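Side-chain contacts in prefoldin beta subunit 2 (Thermococcus sp., PDB 3AEI), which probably forms part of the prefoldin chaperone, which captures unfolded proteins and hands them on to a group II chaperonin: residues Y7-Q10 with L11-Q14; K26-E29 with L30-A33; E61-E64 with H65-S69. One frame throughout, in Å; residues are numbered along the deposited sequence.

Contact 1 (Y7-Q10 with L11-Q14); sequences YELQ and LELQ
Tyr-7 O accepts a hydrogen bond from the amide N of Leu-11 at 2.8 Å, the first of four i to i+4 backbone bonds made here. CB of Leu-11 lies 3.5 Å from Tyr-7 O, so one carbonyl meets both the amide and the first side-chain carbon of the residue a turn later. At Glu-8 the bond is slacker: Glu-12 N stands 3.2 Å from Glu-8 O. Leu-9 is held more closely, its O receiving Leu-13 N at 2.9 Å while CB of Leu-13 comes within 3.4 Å of Leu-9 O. Its side chain meets Glu-12 more loosely, CD2 of Leu-9 being 4.5 Å from OE1 of Glu-12. The glutamate has its CG anti to the backbone N (chi1 -171°) and an extended chain, which carries the carboxylate outward past Leu-9, where OE2 forms a salt bridge with Arg-83. Gln-10 O closes the series with Gln-14 N at 3.0 Å. The extended side chain of Gln-10 runs back toward the helix N terminus, while Gln-14 OE1 turns to Thr-18 OG1. Leu-9 and Leu-13 face the partner helix 59-93, where Leu-9 packs on Glu-90 and Leu-91, Leu-13 touches Glu-84, and Glu-12 reaches Ile-87.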
loop_
_atom_site.group_PDB
_atom_site.type_symbol
_atom_site.label_atom_id
_atom_site.label_comp_id
_atom_site.label_asym_id
_atom_site.label_seq_id
_atom_site.Cartn_x
_atom_site.Cartn_y
_atom_site.Cartn_z
ATOM N N TYR A 7 9.379 9.395 27.938
ATOM C CA TYR A 7 8.713 8.390 27.096
ATOM C C TYR A 7 7.757 9.072 26.126
ATOM O O TYR A 7 7.672 8.714 24.952
ATOM C CB TYR A 7 7.945 7.394 27.962
ATOM C CG TYR A 7 7.149 6.398 27.160
ATOM C CD1 TYR A 7 7.765 5.317 26.539
ATOM C CD2 TYR A 7 5.771 6.519 27.068
ATOM C CE1 TYR A 7 7.019 4.375 25.854
ATOM C CE2 TYR A 7 5.023 5.595 26.391
ATOM C CZ TYR A 7 5.642 4.527 25.789
ATOM O OH TYR A 7 4.863 3.613 25.125
ATOM N N GLU A 8 7.029 10.062 26.617
ATOM C CA GLU A 8 6.088 10.780 25.766
ATOM C C GLU A 8 6.792 11.624 24.710
ATOM O O GLU A 8 6.259 11.826 23.617
ATOM C CB GLU A 8 5.153 11.623 26.620
ATOM C CG GLU A 8 4.324 10.748 27.541
ATOM C CD GLU A 8 3.287 11.518 28.303
ATOM O OE1 GLU A 8 2.606 10.910 29.154
ATOM O OE2 GLU A 8 3.152 12.731 28.047
ATOM N N LEU A 9 7.984 12.126 25.018
ATOM C CA LEU A 9 8.726 12.875 24.012
ATOM C C LEU A 9 9.240 11.862 22.993
ATOM O O LEU A 9 9.258 12.133 21.793
ATOM C CB LEU A 9 9.883 13.659 24.624
ATOM C CG LEU A 9 9.510 14.921 25.412
ATOM C CD1 LEU A 9 10.691 15.403 26.245
ATOM C CD2 LEU A 9 9.059 16.007 24.473
ATOM N N GLN A 10 9.643 10.695 23.463
ATOM C CA GLN A 10 10.128 9.659 22.575
ATOM C C GLN A 10 9.040 9.145 21.648
ATOM O O GLN A 10 9.310 8.832 20.485
ATOM C CB GLN A 10 10.708 8.502 23.391
ATOM C CG GLN A 10 11.941 8.895 24.118
ATOM C CD GLN A 10 12.342 7.848 25.155
ATOM O OE1 GLN A 10 11.510 7.052 25.605
ATOM N NE2 GLN A 10 13.614 7.853 25.543
ATOM N N LEU A 11 7.818 9.055 22.174
ATOM C CA LEU A 11 6.690 8.586 21.371
ATOM C C LEU A 11 6.426 9.600 20.249
ATOM O O LEU A 11 6.187 9.219 19.106
ATOM C CB LEU A 11 5.440 8.487 22.228
ATOM C CG LEU A 11 4.516 7.286 22.042
ATOM C CD1 LEU A 11 3.090 7.770 22.292
ATOM C CD2 LEU A 11 4.640 6.678 20.642
ATOM N N GLU A 12 6.478 10.881 20.587
ATOM C CA GLU A 12 6.237 11.933 19.607
ATOM C C GLU A 12 7.335 11.951 18.563
ATOM O O GLU A 12 7.070 12.082 17.361
ATOM C CB GLU A 12 6.170 13.295 20.294
ATOM C CG GLU A 12 5.702 14.387 19.360
ATOM C CD GLU A 12 5.730 15.753 20.001
ATOM O OE1 GLU A 12 5.983 15.829 21.224
ATOM O OE2 GLU A 12 5.499 16.750 19.276
ATOM N N LEU A 13 8.572 11.778 19.017
ATOM C CA LEU A 13 9.700 11.779 18.107
ATOM C C LEU A 13 9.591 10.624 17.105
ATOM O O LEU A 13 9.815 10.800 15.898
ATOM C CB LEU A 13 10.986 11.700 18.919
ATOM C CG LEU A 13 12.274 11.575 18.129
ATOM C CD1 LEU A 13 12.523 12.883 17.370
ATOM C CD2 LEU A 13 13.434 11.314 19.100
ATOM N N GLN A 14 9.223 9.435 17.581
ATOM C CA GLN A 14 9.109 8.299 16.684
ATOM C C GLN A 14 8.035 8.542 15.628
ATOM O O GLN A 14 8.216 8.205 14.459
ATOM C CB GLN A 14 8.751 7.020 17.455
ATOM C CG GLN A 14 8.440 5.811 16.538
ATOM C CD GLN A 14 6.955 5.664 16.177
ATOM O OE1 GLN A 14 6.581 5.695 15.003
ATOM N NE2 GLN A 14 6.109 5.490 17.191
#

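Contact 2 (K26-E29 with L30-A33); sequences KMKE and LEYA
Met-27 and Glu-31 make the closest side-chain contact across this turn, the two chains crossing obliquely with CG of Met-27 3.9 Å from OE2 of Glu-31. The packing is close at the backbone too: Met-27 O takes the amide N of Glu-31 at 3.0 Å and has CG of Glu-31 only 3.1 Å away. With CG anti to its carbonyl carbon (chi1 -58°), the glutamate chain runs back, extended, along the preceding turn, and OE2 ends in a salt bridge with Arg-70. Leu-30 also packs closely, its CG 3.5 Å from Lys-26 O. This side of the helix faces helix 59-93 in the antiparallel coiled coil characteristic of prefoldin subunits: Met-27 packs on Tyr-73 and Lys-74, Leu-30 on Ser-69. An alanine in place of Glu-31 would probably leave Arg-70 without its carboxylate and take away the neighbour that lies against CG of Met-27. The other side is looser. CG of Lys-28 stays 4.3 Å from OE1 of Glu-31, and its chain stretches outward. Tyr-32, also exposed, meets the preceding turn through CB, 3.5 Å from Lys-28 O; its ring extends beyond the contact, and the residue packs on Arg-48 of the second subunit.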
loop_
_atom_site.group_PDB
_atom_site.type_symbol
_atom_site.label_atom_id
_atom_site.label_comp_id
_atom_site.label_asym_id
_atom_site.label_seq_id
_atom_site.Cartn_x
_atom_site.Cartn_y
_atom_site.Cartn_z
ATOM N N LYS A 26 9.920 8.693 -0.777
ATOM C CA LYS A 26 9.222 9.055 -2.000
ATOM C C LYS A 26 10.042 10.104 -2.712
ATOM O O LYS A 26 10.173 10.074 -3.925
ATOM C CB LYS A 26 7.831 9.593 -1.683
ATOM C CG LYS A 26 6.868 8.561 -1.125
ATOM C CD LYS A 26 5.539 9.269 -0.873
ATOM C CE LYS A 26 4.563 8.376 -0.148
ATOM N NZ LYS A 26 4.867 8.309 1.307
ATOM N N MET A 27 10.625 11.018 -1.959
ATOM C CA MET A 27 11.405 12.054 -2.606
ATOM C C MET A 27 12.625 11.472 -3.355
ATOM O O MET A 27 12.892 11.831 -4.520
ATOM C CB MET A 27 11.829 13.124 -1.581
ATOM C CG MET A 27 12.547 14.290 -2.239
ATOM S SD MET A 27 12.966 15.477 -0.960
ATOM C CE MET A 27 14.381 14.705 -0.243
ATOM N N LYS A 28 13.322 10.523 -2.727
ATOM C CA LYS A 28 14.492 9.903 -3.306
ATOM C C LYS A 28 14.111 9.030 -4.517
ATOM O O LYS A 28 14.872 8.944 -5.462
ATOM C CB LYS A 28 15.223 9.019 -2.282
ATOM C CG LYS A 28 15.909 9.741 -1.139
ATOM C CD LYS A 28 16.294 8.686 -0.091
ATOM C CE LYS A 28 16.950 9.255 1.153
ATOM N NZ LYS A 28 17.168 8.137 2.167
ATOM N N GLU A 29 12.948 8.379 -4.462
ATOM C CA GLU A 29 12.507 7.557 -5.585
ATOM C C GLU A 29 12.271 8.449 -6.805
ATOM O O GLU A 29 12.614 8.081 -7.926
ATOM C CB GLU A 29 11.227 6.780 -5.225
ATOM C CG GLU A 29 11.486 5.670 -4.178
ATOM C CD GLU A 29 10.215 5.060 -3.594
ATOM O OE1 GLU A 29 10.293 3.915 -3.092
ATOM O OE2 GLU A 29 9.142 5.713 -3.602
ATOM N N LEU A 30 11.683 9.628 -6.600
ATOM C CA LEU A 30 11.428 10.537 -7.729
ATOM C C LEU A 30 12.730 11.116 -8.283
ATOM O O LEU A 30 12.848 11.294 -9.488
ATOM C CB LEU A 30 10.478 11.692 -7.339
ATOM C CG LEU A 30 9.055 11.255 -6.970
ATOM C CD1 LEU A 30 8.304 12.468 -6.358
ATOM C CD2 LEU A 30 8.325 10.732 -8.175
ATOM N N GLU A 31 13.710 11.394 -7.412
ATOM C CA GLU A 31 15.022 11.883 -7.888
ATOM C C GLU A 31 15.719 10.789 -8.723
ATOM O O GLU A 31 16.322 11.080 -9.758
ATOM C CB GLU A 31 15.884 12.323 -6.685
ATOM C CG GLU A 31 15.161 13.421 -5.891
ATOM C CD GLU A 31 15.855 13.842 -4.601
ATOM O OE1 GLU A 31 16.465 12.976 -3.931
ATOM O OE2 GLU A 31 15.762 15.046 -4.250
ATOM N N TYR A 32 15.589 9.520 -8.310
ATOM C CA TYR A 32 16.168 8.424 -9.055
ATOM C C TYR A 32 15.500 8.355 -10.421
ATOM O O TYR A 32 16.176 8.272 -11.450
ATOM C CB TYR A 32 15.968 7.114 -8.295
ATOM C CG TYR A 32 16.860 6.000 -8.768
ATOM C CD1 TYR A 32 18.045 5.685 -8.090
ATOM C CD2 TYR A 32 16.500 5.231 -9.857
ATOM C CE1 TYR A 32 18.838 4.609 -8.500
ATOM C CE2 TYR A 32 17.286 4.154 -10.281
ATOM C CZ TYR A 32 18.448 3.849 -9.589
ATOM O OH TYR A 32 19.179 2.747 -9.963
ATOM N N ALA A 33 14.171 8.455 -10.433
ATOM C CA ALA A 33 13.416 8.406 -11.687
ATOM C C ALA A 33 13.878 9.554 -12.616
ATOM O O ALA A 33 14.034 9.350 -13.821
ATOM C CB ALA A 33 11.908 8.533 -11.402
#

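Contact 3 (E61-E64 with H65-S69); sequences EAIE and HIERS. With SO4 (sulfate ion), chain C.
An anion site on the first turns of helix 59-93 is formed by His-65 and Arg-68, with Glu-64 in the second shell behind the arginine; it holds a sulfate ion probably from the crystallisation liquor. His-65 meets it with the edge of its ring, the sulfur lying in the ring plane: ND1 donates to sulfate O2 at 2.8 Å and, weakly, to O3 at 3.2 Å. The imidazole reaches the ion because its CG stands anti to the backbone N (chi1 170°). Arg-68 adds a weak bond from NH1 to sulfate O3 at 3.1 Å, and Arg-48 NH2 also hydrogen-bonds to the sulfate. On its far side the His-65 ring uses NE2 to bind Asp-52 OD1 of the second subunit; with an anion at each nitrogen, the imidazole may well be favoured in its charged form. The guanidinium of Arg-68 also forms a salt bridge with Glu-64. The two side chains lie alongside each other and point the same way, with the carboxylate and guanidinium planes 87° apart and Glu-64 CB over one guanidinium face, 3.7 Å from Arg-68 NH1. As modelled, Glu-64 OE1 and Arg-68 NH2 are a very short 2.5 Å apart and the bond is sharply bent, which makes its exact geometry doubtful. His-65 O is gripped twice, by Ser-69 N at 2.9 Å and Ser-69 OG at 3.0 Å, which arrive from opposite faces of the carbonyl plane. On the inner side, CG1 of Ile-66 presses to 3.2 Å from Ala-62 O, and its side chain packs on Leu-30 and Glu-34 of helix 2-37. Such glutamate-arginine pairs are common on exposed helix faces, and serine hydroxyls often bond i-4 carbonyls within helices; both occur here where the prefoldin coiled coil meets its beta hairpin.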
loop_
_atom_site.group_PDB
_atom_site.type_symbol
_atom_site.label_atom_id
_atom_site.label_comp_id
_atom_site.label_asym_id
_atom_site.label_seq_id
_atom_site.Cartn_x
_atom_site.Cartn_y
_atom_site.Cartn_z
ATOM N N GLU A 61 6.448 16.562 -18.673
ATOM C CA GLU A 61 5.452 16.554 -17.621
ATOM C C GLU A 61 6.005 15.806 -16.414
ATOM O O GLU A 61 5.771 16.196 -15.273
ATOM C CB GLU A 61 4.169 15.860 -18.112
ATOM C CG GLU A 61 3.379 16.729 -19.142
ATOM C CD GLU A 61 2.211 16.007 -19.826
ATOM O OE1 GLU A 61 2.201 14.766 -19.902
ATOM O OE2 GLU A 61 1.292 16.710 -20.334
ATOM N N ALA A 62 6.738 14.731 -16.679
ATOM C CA ALA A 62 7.315 13.912 -15.601
ATOM C C ALA A 62 8.336 14.716 -14.815
ATOM O O ALA A 62 8.328 14.708 -13.599
ATOM C CB ALA A 62 7.974 12.661 -16.188
ATOM N N ILE A 63 9.194 15.443 -15.519
ATOM C CA ILE A 63 10.184 16.250 -14.831
ATOM C C ILE A 63 9.472 17.336 -13.988
ATOM O O ILE A 63 9.849 17.594 -12.841
ATOM C CB ILE A 63 11.188 16.877 -15.863
ATOM C CG1 ILE A 63 12.008 15.760 -16.504
ATOM C CG2 ILE A 63 12.111 17.872 -15.151
ATOM C CD1 ILE A 63 12.818 16.211 -17.717
ATOM N N GLU A 64 8.426 17.951 -14.529
ATOM C CA GLU A 64 7.685 18.969 -13.780
ATOM C C GLU A 64 7.089 18.415 -12.497
ATOM O O GLU A 64 7.190 19.021 -11.413
ATOM C CB GLU A 64 6.589 19.558 -14.657
ATOM C CG GLU A 64 7.082 20.650 -15.558
ATOM C CD GLU A 64 5.974 21.266 -16.391
ATOM O OE1 GLU A 64 4.839 21.408 -15.875
ATOM O OE2 GLU A 64 6.256 21.617 -17.558
ATOM N N HIS A 65 6.514 17.227 -12.612
ATOM C CA HIS A 65 5.937 16.583 -11.459
ATOM C C HIS A 65 7.023 16.283 -10.408
ATOM O O HIS A 65 6.819 16.509 -9.207
ATOM C CB HIS A 65 5.239 15.296 -11.881
ATOM C CG HIS A 65 4.826 14.444 -10.731
ATOM N ND1 HIS A 65 3.919 14.860 -9.775
ATOM C CD2 HIS A 65 5.212 13.196 -10.373
ATOM C CE1 HIS A 65 3.765 13.899 -8.881
ATOM N NE2 HIS A 65 4.540 12.884 -9.217
ATOM N N ILE A 66 8.169 15.784 -10.858
ATOM C CA ILE A 66 9.231 15.453 -9.936
ATOM C C ILE A 66 9.736 16.709 -9.210
ATOM O O ILE A 66 9.871 16.723 -7.984
ATOM C CB ILE A 66 10.378 14.772 -10.663
ATOM C CG1 ILE A 66 9.915 13.391 -11.190
ATOM C CG2 ILE A 66 11.571 14.584 -9.684
ATOM C CD1 ILE A 66 10.855 12.744 -12.165
ATOM N N GLU A 67 9.949 17.785 -9.959
ATOM C CA GLU A 67 10.427 18.993 -9.324
ATOM C C GLU A 67 9.426 19.606 -8.350
ATOM O O GLU A 67 9.825 20.079 -7.286
ATOM C CB GLU A 67 10.867 20.022 -10.376
ATOM C CG GLU A 67 12.078 19.546 -11.169
ATOM C CD GLU A 67 13.294 19.376 -10.270
ATOM O OE1 GLU A 67 13.557 20.287 -9.444
ATOM O OE2 GLU A 67 13.992 18.344 -10.377
ATOM N N ARG A 68 8.145 19.614 -8.692
ATOM C CA ARG A 68 7.176 20.185 -7.778
ATOM C C ARG A 68 7.057 19.311 -6.542
ATOM O O ARG A 68 7.004 19.813 -5.429
ATOM C CB ARG A 68 5.797 20.313 -8.432
ATOM C CG ARG A 68 5.761 21.238 -9.650
ATOM C CD ARG A 68 4.323 21.547 -10.062
ATOM N NE ARG A 68 4.213 22.081 -11.415
ATOM C CZ ARG A 68 3.934 21.347 -12.488
ATOM N NH1 ARG A 68 3.735 20.036 -12.376
ATOM N NH2 ARG A 68 3.843 21.922 -13.676
ATOM N N SER A 69 7.024 17.998 -6.750
ATOM C CA SER A 69 6.869 17.078 -5.626
ATOM C C SER A 69 8.057 17.199 -4.688
ATOM O O SER A 69 7.896 17.161 -3.465
ATOM C CB SER A 69 6.737 15.622 -6.150
ATOM O OG SER A 69 5.485 15.432 -6.791
HETATM S S SO4 C . 2.151 17.864 -9.426
HETATM O O1 SO4 C . 2.234 19.304 -9.119
HETATM O O2 SO4 C . 2.992 17.109 -8.480
HETATM O O3 SO4 C . 2.631 17.624 -10.800
HETATM O O4 SO4 C . 0.748 17.421 -9.304
#

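Overall arrangement
From the N terminus, contact 1 and contact 2 come in turn along helix 2-37, their centres about 29 Å apart; contact 3 follows on helix 59-93, beyond the hairpin strands 46-50 and 53-57. Each is local to about two turns of helix and closes no loop, and none nests in or crosses another. The return of the chain nevertheless brings contact 3 back against contact 2: their centres are about 11 Å apart, and Leu-30 packs on Ile-66 and Ser-69. These two lie at the hairpin end of the coiled coil and both touch the second subunit. Contact 1, about 34 Å from contact 3 between centres, sits near the opposite end, where the chain termini come together.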